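Local coordinates for protein glia-derived nexin (Homo sapiens, PDB 4DY0) that inhibits serine proteases such as thrombin, trypsin and urokinase, binds heparin, and promotes neurite extension by inhibiting thrombin, at residues G44-G49 and L162-A167; A94-N99 and N135-N140. One frame throughout, in Å; residues are numbered along the deposited sequence.

Interaction 1: residues G44-G49 and L162-A167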
ATOM      1  N   GLY A  44      10.922  -6.577   6.330  1.00 24.74           N
ATOM      2  CA  GLY A  44      11.409  -7.951   6.425  1.00 26.82           C
ATOM      3  C   GLY A  44      12.624  -8.171   5.538  1.00 28.71           C
ATOM      4  O   GLY A  44      13.639  -8.722   5.971  1.00 28.08           O
ATOM      5  N   MET A  45      12.518  -7.731   4.290  1.00 28.06           N
ATOM      6  CA  MET A  45      13.629  -7.787   3.356  1.00 32.67           C
ATOM      7  C   MET A  45      14.900  -7.218   3.977  1.00 33.69           C
ATOM      8  O   MET A  45      15.948  -7.860   3.956  1.00 35.87           O
ATOM      9  CB  MET A  45      13.274  -7.029   2.075  1.00 31.27           C
ATOM     10  CG  MET A  45      12.290  -7.778   1.183  1.00 34.05           C
ATOM     11  SD  MET A  45      11.285  -6.717   0.120  1.00 32.18           S
ATOM     12  CE  MET A  45      12.526  -5.605  -0.524  1.00 29.45           C
ATOM     13  N   LEU A  46      14.798  -6.016   4.534  1.00 35.70           N
ATOM     14  CA  LEU A  46      15.941  -5.356   5.165  1.00 33.32           C
ATOM     15  C   LEU A  46      16.393  -6.052   6.450  1.00 31.56           C
ATOM     16  O   LEU A  46      17.566  -6.002   6.807  1.00 29.26           O
ATOM     17  CB  LEU A  46      15.616  -3.890   5.465  1.00 32.43           C
ATOM     18  CG  LEU A  46      15.459  -2.969   4.256  1.00 32.76           C
ATOM     19  CD1 LEU A  46      15.091  -1.573   4.701  1.00 33.98           C
ATOM     20  CD2 LEU A  46      16.740  -2.944   3.451  1.00 41.15           C
ATOM     21  N   GLN A  47      15.465  -6.692   7.155  1.00 28.70           N
ATOM     22  CA  GLN A  47      15.830  -7.359   8.396  1.00 31.59           C
ATOM     23  C   GLN A  47      16.762  -8.539   8.112  1.00 32.07           C
ATOM     24  O   GLN A  47      17.635  -8.863   8.914  1.00 27.52           O
ATOM     25  CB  GLN A  47      14.592  -7.825   9.154  1.00 30.52           C
ATOM     26  CG  GLN A  47      14.756  -7.751  10.658  1.00 37.00           C
ATOM     27  CD  GLN A  47      13.776  -8.633  11.401  1.00 45.07           C
ATOM     28  OE1 GLN A  47      13.951  -9.850  11.471  1.00 50.40           O
ATOM     29  NE2 GLN A  47      12.742  -8.021  11.974  1.00 39.19           N
ATOM     30  N   LEU A  48      16.565  -9.164   6.955  1.00 31.98           N
ATOM     31  CA  LEU A  48      17.388 -10.280   6.508  1.00 31.76           C
ATOM     32  C   LEU A  48      18.872  -9.933   6.439  1.00 33.53           C
ATOM     33  O   LEU A  48      19.723 -10.813   6.571  1.00 31.68           O
ATOM     34  CB  LEU A  48      16.913 -10.749   5.130  1.00 37.75           C
ATOM     35  CG  LEU A  48      16.074 -12.026   4.995  1.00 43.47           C
ATOM     36  CD1 LEU A  48      15.410 -12.442   6.298  1.00 39.48           C
ATOM     37  CD2 LEU A  48      15.045 -11.857   3.879  1.00 43.71           C
ATOM     38  N   GLY A  49      19.186  -8.658   6.227  1.00 32.81           N
ATOM     39  CA  GLY A  49      20.570  -8.244   6.024  1.00 30.72           C
ATOM     40  C   GLY A  49      21.162  -7.446   7.168  1.00 35.93           C
ATOM     41  O   GLY A  49      22.374  -7.232   7.221  1.00 36.24           O
ATOM     42  N   LEU A 162      22.641   1.557  -1.826  1.00 44.08           N
ATOM     43  CA  LEU A 162      21.511   0.653  -1.640  1.00 40.67           C
ATOM     44  C   LEU A 162      20.160   1.365  -1.743  1.00 38.68           C
ATOM     45  O   LEU A 162      19.922   2.377  -1.078  1.00 37.13           O
ATOM     46  CB  LEU A 162      21.633  -0.063  -0.292  1.00 41.84           C
ATOM     47  CG  LEU A 162      20.683  -1.227  -0.012  1.00 41.77           C
ATOM     48  CD1 LEU A 162      20.773  -2.256  -1.114  1.00 43.19           C
ATOM     49  CD2 LEU A 162      21.021  -1.858   1.324  1.00 44.93           C
ATOM     50  N   VAL A 163      19.280   0.824  -2.580  1.00 35.66           N
ATOM     51  CA  VAL A 163      17.945   1.374  -2.767  1.00 34.09           C
ATOM     52  C   VAL A 163      16.912   0.260  -2.839  1.00 33.31           C
ATOM     53  O   VAL A 163      17.029  -0.647  -3.659  1.00 35.18           O
ATOM     54  CB  VAL A 163      17.852   2.207  -4.061  1.00 33.97           C
ATOM     55  CG1 VAL A 163      16.405   2.516  -4.388  1.00 31.27           C
ATOM     56  CG2 VAL A 163      18.667   3.486  -3.937  1.00 34.27           C
ATOM     57  N   LEU A 164      15.903   0.330  -1.979  1.00 33.03           N
ATOM     58  CA  LEU A 164      14.821  -0.647  -1.980  1.00 35.19           C
ATOM     59  C   LEU A 164      13.675  -0.177  -2.854  1.00 33.80           C
ATOM     60  O   LEU A 164      13.382   1.015  -2.908  1.00 34.50           O
ATOM     61  CB  LEU A 164      14.296  -0.866  -0.564  1.00 38.36           C
ATOM     62  CG  LEU A 164      14.892  -2.006   0.254  1.00 41.94           C
ATOM     63  CD1 LEU A 164      14.299  -3.327  -0.198  1.00 42.20           C
ATOM     64  CD2 LEU A 164      16.410  -2.008   0.141  1.00 46.33           C
ATOM     65  N   VAL A 165      13.016  -1.115  -3.523  1.00 30.71           N
ATOM     66  CA  VAL A 165      11.834  -0.782  -4.301  1.00 30.48           C
ATOM     67  C   VAL A 165      10.693  -1.760  -4.068  1.00 30.62           C
ATOM     68  O   VAL A 165      10.873  -2.974  -4.142  1.00 32.46           O
ATOM     69  CB  VAL A 165      12.142  -0.723  -5.797  1.00 32.36           C
ATOM     70  CG1 VAL A 165      10.858  -0.544  -6.581  1.00 31.42           C
ATOM     71  CG2 VAL A 165      13.100   0.414  -6.086  1.00 33.64           C
ATOM     72  N   ASN A 166       9.517  -1.214  -3.779  1.00 33.75           N
ATOM     73  CA  ASN A 166       8.289  -1.997  -3.688  1.00 31.12           C
ATOM     74  C   ASN A 166       7.212  -1.396  -4.580  1.00 31.01           C
ATOM     75  O   ASN A 166       6.803  -0.252  -4.377  1.00 30.44           O
ATOM     76  CB  ASN A 166       7.781  -2.046  -2.250  1.00 30.92           C
ATOM     77  CG  ASN A 166       6.422  -2.710  -2.139  1.00 32.15           C
ATOM     78  OD1 ASN A 166       5.497  -2.164  -1.538  1.00 33.79           O
ATOM     79  ND2 ASN A 166       6.291  -3.887  -2.733  1.00 31.83           N
ATOM     80  N   ALA A 167       6.759  -2.165  -5.568  1.00 32.51           N
ATOM     81  CA  ALA A 167       5.741  -1.692  -6.500  1.00 30.05           C
ATOM     82  C   ALA A 167       4.541  -2.623  -6.510  1.00 31.13           C
ATOM     83  O   ALA A 167       4.691  -3.839  -6.640  1.00 34.94           O
ATOM     84  CB  ALA A 167       6.321  -1.565  -7.895  1.00 32.54           C
TER
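L46 and M45 both swing CG anti to their carbonyl carbons, beside the backbone N (chi1 -69° in L46), on the part of helix 36-47 that faces L164 of strand 162-170. M45 points at the strand from its CB onward, whereas L46 sets off to one side and reaches L164 with a terminal methyl. L46 sends its CD1 on in an extended line from CA, which turns CD2 off as the branch that does the touching. This methyl meets a methyl of the strand residue, with L46 CD2 3.5 Å from L164 CD2, and it also lies 3.8 Å from L164 CG. The two leucine forks thus pass alongside each other in opposite directions and carry the contact. M45 is bent at its last torsion (chi3 46°), and its CE is modelled too close to L164 CD1, so the detail of that approach is doubtful. The backbones stay apart, 8.6 Å between the CA atoms of L46 and L164. The setting is the serpin core, where helix 36-47 (helix B of the family) packs on one face of beta-sheet A. M45 is also packed against N111 and F115 of helix 105-115, L46 against M297, and L164 against V95 of the neighbouring strand, while the backbone of L164 bonds to H319 and L321 of strand 319-328. No hydrogen bond or charge pair joins 44-49 to 162-167; the 174 Å² buried is carried mainly by three side chains. With no directional bond, this apolar contact is held by shape and burial alone, which is consistent with the way serpin sheet A shifts over its underlying helices when the reactive loop inserts.

Interaction 2: residues A94-N99 and N135-N140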
ATOM      1  N   ALA A  94      12.451  -5.364  -5.100  1.00 36.63           N
ATOM      2  CA  ALA A  94      13.851  -5.418  -5.495  1.00 37.70           C
ATOM      3  C   ALA A  94      14.766  -4.654  -4.548  1.00 41.65           C
ATOM      4  O   ALA A  94      14.424  -3.568  -4.064  1.00 40.07           O
ATOM      5  CB  ALA A  94      14.021  -4.903  -6.917  1.00 40.03           C
ATOM      6  N   VAL A  95      15.927  -5.241  -4.281  1.00 41.28           N
ATOM      7  CA  VAL A  95      16.997  -4.553  -3.580  1.00 39.92           C
ATOM      8  C   VAL A  95      18.095  -4.253  -4.588  1.00 42.10           C
ATOM      9  O   VAL A  95      18.793  -5.164  -5.049  1.00 37.96           O
ATOM     10  CB  VAL A  95      17.580  -5.404  -2.441  1.00 40.80           C
ATOM     11  CG1 VAL A  95      18.740  -4.674  -1.781  1.00 40.34           C
ATOM     12  CG2 VAL A  95      16.505  -5.728  -1.419  1.00 42.22           C
ATOM     13  N   PHE A  96      18.232  -2.980  -4.945  1.00 39.73           N
ATOM     14  CA  PHE A  96      19.244  -2.565  -5.908  1.00 41.64           C
ATOM     15  C   PHE A  96      20.525  -2.177  -5.198  1.00 42.09           C
ATOM     16  O   PHE A  96      20.540  -1.252  -4.385  1.00 40.35           O
ATOM     17  CB  PHE A  96      18.739  -1.411  -6.769  1.00 42.21           C
ATOM     18  CG  PHE A  96      17.649  -1.805  -7.713  1.00 44.64           C
ATOM     19  CD1 PHE A  96      16.319  -1.603  -7.379  1.00 44.39           C
ATOM     20  CD2 PHE A  96      17.950  -2.394  -8.928  1.00 45.64           C
ATOM     21  CE1 PHE A  96      15.308  -1.974  -8.248  1.00 43.52           C
ATOM     22  CE2 PHE A  96      16.944  -2.765  -9.800  1.00 49.95           C
ATOM     23  CZ  PHE A  96      15.617  -2.552  -9.457  1.00 45.48           C
ATOM     24  N   VAL A  97      21.565  -2.861  -5.599  1.00 43.65           N
ATOM     25  CA  VAL A  97      22.825  -2.774  -4.958  1.00 50.58           C
ATOM     26  C   VAL A  97      23.948  -2.566  -5.972  1.00 55.03           C
ATOM     27  O   VAL A  97      23.872  -3.010  -7.064  1.00 53.36           O
ATOM     28  CB  VAL A  97      22.972  -4.000  -4.134  1.00 49.98           C
ATOM     29  CG1 VAL A  97      23.324  -5.132  -4.987  1.00 50.77           C
ATOM     30  CG2 VAL A  97      23.925  -3.774  -3.075  1.00 56.60           C
ATOM     31  N   LYS A  98      24.981  -1.853  -5.614  1.00 59.87           N
ATOM     32  CA  LYS A  98      26.010  -1.527  -6.583  1.00 70.05           C
ATOM     33  C   LYS A  98      26.761  -2.747  -7.195  1.00 80.17           C
ATOM     34  O   LYS A  98      26.949  -2.850  -8.380  1.00 84.95           O
ATOM     35  CB  LYS A  98      26.983  -0.551  -5.949  1.00 68.46           C
ATOM     36  CG  LYS A  98      27.469   0.488  -6.846  1.00 69.13           C
ATOM     37  CD  LYS A  98      28.645   1.146  -6.278  1.00 71.72           C
ATOM     38  CE  LYS A  98      28.810   2.532  -6.789  1.00 73.27           C
ATOM     39  N   ASN A  99      27.152  -3.705  -6.388  1.00 92.12           N
ATOM     40  CA  ASN A  99      27.749  -4.884  -6.935  1.00 98.37           C
ATOM     41  C   ASN A  99      27.088  -6.064  -6.350  1.00 95.78           C
ATOM     42  O   ASN A  99      27.417  -6.455  -5.260  1.00 96.96           O
ATOM     43  CB  ASN A  99      29.218  -4.930  -6.560  1.00 95.45           C
ATOM     44  N   ASN A 135      13.808   1.560 -13.557  1.00 43.04           N
ATOM     45  CA  ASN A 135      12.536   1.796 -14.232  1.00 45.38           C
ATOM     46  C   ASN A 135      12.184   0.694 -15.227  1.00 45.96           C
ATOM     47  O   ASN A 135      11.068   0.176 -15.220  1.00 47.26           O
ATOM     48  CB  ASN A 135      12.539   3.169 -14.912  1.00 47.05           C
ATOM     49  CG  ASN A 135      12.515   4.309 -13.909  1.00 46.40           C
ATOM     50  OD1 ASN A 135      12.098   4.131 -12.764  1.00 43.05           O
ATOM     51  ND2 ASN A 135      12.968   5.485 -14.331  1.00 46.44           N
ATOM     52  N   ALA A 136      13.140   0.329 -16.074  1.00 47.37           N
ATOM     53  CA  ALA A 136      12.940  -0.766 -17.016  1.00 50.35           C
ATOM     54  C   ALA A 136      12.508  -2.044 -16.296  1.00 51.65           C
ATOM     55  O   ALA A 136      11.665  -2.795 -16.791  1.00 51.55           O
ATOM     56  CB  ALA A 136      14.212  -1.013 -17.824  1.00 50.35           C
ATOM     57  N   TRP A 137      13.086  -2.288 -15.125  1.00 51.20           N
ATOM     58  CA  TRP A 137      12.766  -3.492 -14.367  1.00 50.10           C
ATOM     59  C   TRP A 137      11.364  -3.424 -13.749  1.00 48.43           C
ATOM     60  O   TRP A 137      10.612  -4.401 -13.786  1.00 48.50           O
ATOM     61  CB  TRP A 137      13.826  -3.762 -13.294  1.00 48.90           C
ATOM     62  CG  TRP A 137      13.468  -4.906 -12.395  1.00 53.79           C
ATOM     63  CD1 TRP A 137      13.709  -6.234 -12.615  1.00 56.80           C
ATOM     64  CD2 TRP A 137      12.787  -4.825 -11.136  1.00 50.48           C
ATOM     65  NE1 TRP A 137      13.224  -6.983 -11.568  1.00 60.03           N
ATOM     66  CE2 TRP A 137      12.654  -6.142 -10.648  1.00 54.92           C
ATOM     67  CE3 TRP A 137      12.278  -3.767 -10.376  1.00 49.82           C
ATOM     68  CZ2 TRP A 137      12.035  -6.429  -9.434  1.00 55.08           C
ATOM     69  CZ3 TRP A 137      11.664  -4.053  -9.169  1.00 50.78           C
ATOM     70  CH2 TRP A 137      11.547  -5.373  -8.710  1.00 54.45           C
ATOM     71  N   VAL A 138      11.010  -2.273 -13.188  1.00 45.85           N
ATOM     72  CA  VAL A 138       9.683  -2.115 -12.600  1.00 45.79           C
ATOM     73  C   VAL A 138       8.610  -2.286 -13.670  1.00 46.95           C
ATOM     74  O   VAL A 138       7.685  -3.084 -13.514  1.00 47.63           O
ATOM     75  CB  VAL A 138       9.511  -0.752 -11.909  1.00 47.05           C
ATOM     76  CG1 VAL A 138       8.117  -0.643 -11.308  1.00 48.92           C
ATOM     77  CG2 VAL A 138      10.565  -0.565 -10.836  1.00 45.13           C
ATOM     78  N   LYS A 139       8.746  -1.534 -14.759  1.00 47.71           N
ATOM     79  CA  LYS A 139       7.824  -1.634 -15.887  1.00 51.19           C
ATOM     80  C   LYS A 139       7.677  -3.079 -16.349  1.00 54.41           C
ATOM     81  O   LYS A 139       6.563  -3.576 -16.523  1.00 57.30           O
ATOM     82  CB  LYS A 139       8.302  -0.765 -17.053  1.00 52.46           C
ATOM     83  N   ASN A 140       8.805  -3.751 -16.546  1.00 54.54           N
ATOM     84  CA  ASN A 140       8.791  -5.136 -17.003  1.00 57.53           C
ATOM     85  C   ASN A 140       8.203  -6.077 -15.956  1.00 54.86           C
ATOM     86  O   ASN A 140       7.562  -7.071 -16.291  1.00 53.51           O
ATOM     87  CB  ASN A 140      10.205  -5.587 -17.382  1.00 62.73           C
ATOM     88  CG  ASN A 140      10.247  -7.020 -17.878  1.00 70.27           C
ATOM     89  OD1 ASN A 140       9.354  -7.471 -18.597  1.00 71.39           O
ATOM     90  ND2 ASN A 140      11.293  -7.743 -17.498  1.00 73.27           N
TER
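W137 meets A94 and F96 where helix 127-141, helix F of the serpin fold, packs on beta-sheet A. From CB, its CG leaves anti to the backbone N (chi1 174°), which carries the indole off the helix toward strand 90-97. At the ring fusion W137 CD2 lies 4.0 Å from F96 CZ. Next along the ring, W137 CE3 is the atom nearest to F96, 3.7 Å from F96 CZ. The phenyl directs its edge at the indole face in an offset edge-to-face stack, the planes at 85° and the centroid of F96 5.5 Å from that of the indole's six-membered ring. Further out, the same face lies over A94, with W137 CZ2 3.6 Å from A94 CB. The neighbouring ring atoms CZ3 and CH2 are modelled closer still to that methyl, CH2 implausibly so, and both approaches are doubtful. Both strand residues thus press on one face of the indole, near different parts of its benzene ring, and E118 and R120 of strand 117-121 also touch W137. With an alanine here the indole is gone, which would probably leave the F96 edge and the A94 methyl without their cover and open a gap between helix and sheet. The second phenyl atom to approach is F96 CE1, 4.1 Å from W137 CE3.

Interactions 1 and 2 lie on opposite faces of serpin beta-sheet A, their centres about 12 Å apart. Helix 36-47 packs on one face and helix 127-141 on the other, and the two strands between them, 90-97 and 162-170, are antiparallel neighbours. They join directly through probable backbone hydrogen bonds, V165 N to A94 O and V163 O to F96 N, each 2.9 Å. Along the chain the order is 44-49, 94-99, 135-140, 162-167, so interaction 2 falls within the span bridged by interaction 1. Helices B and F thus clasp adjacent strands from both faces of the sheet that takes up the reactive loop in serpins, away from the predicted reactive bond.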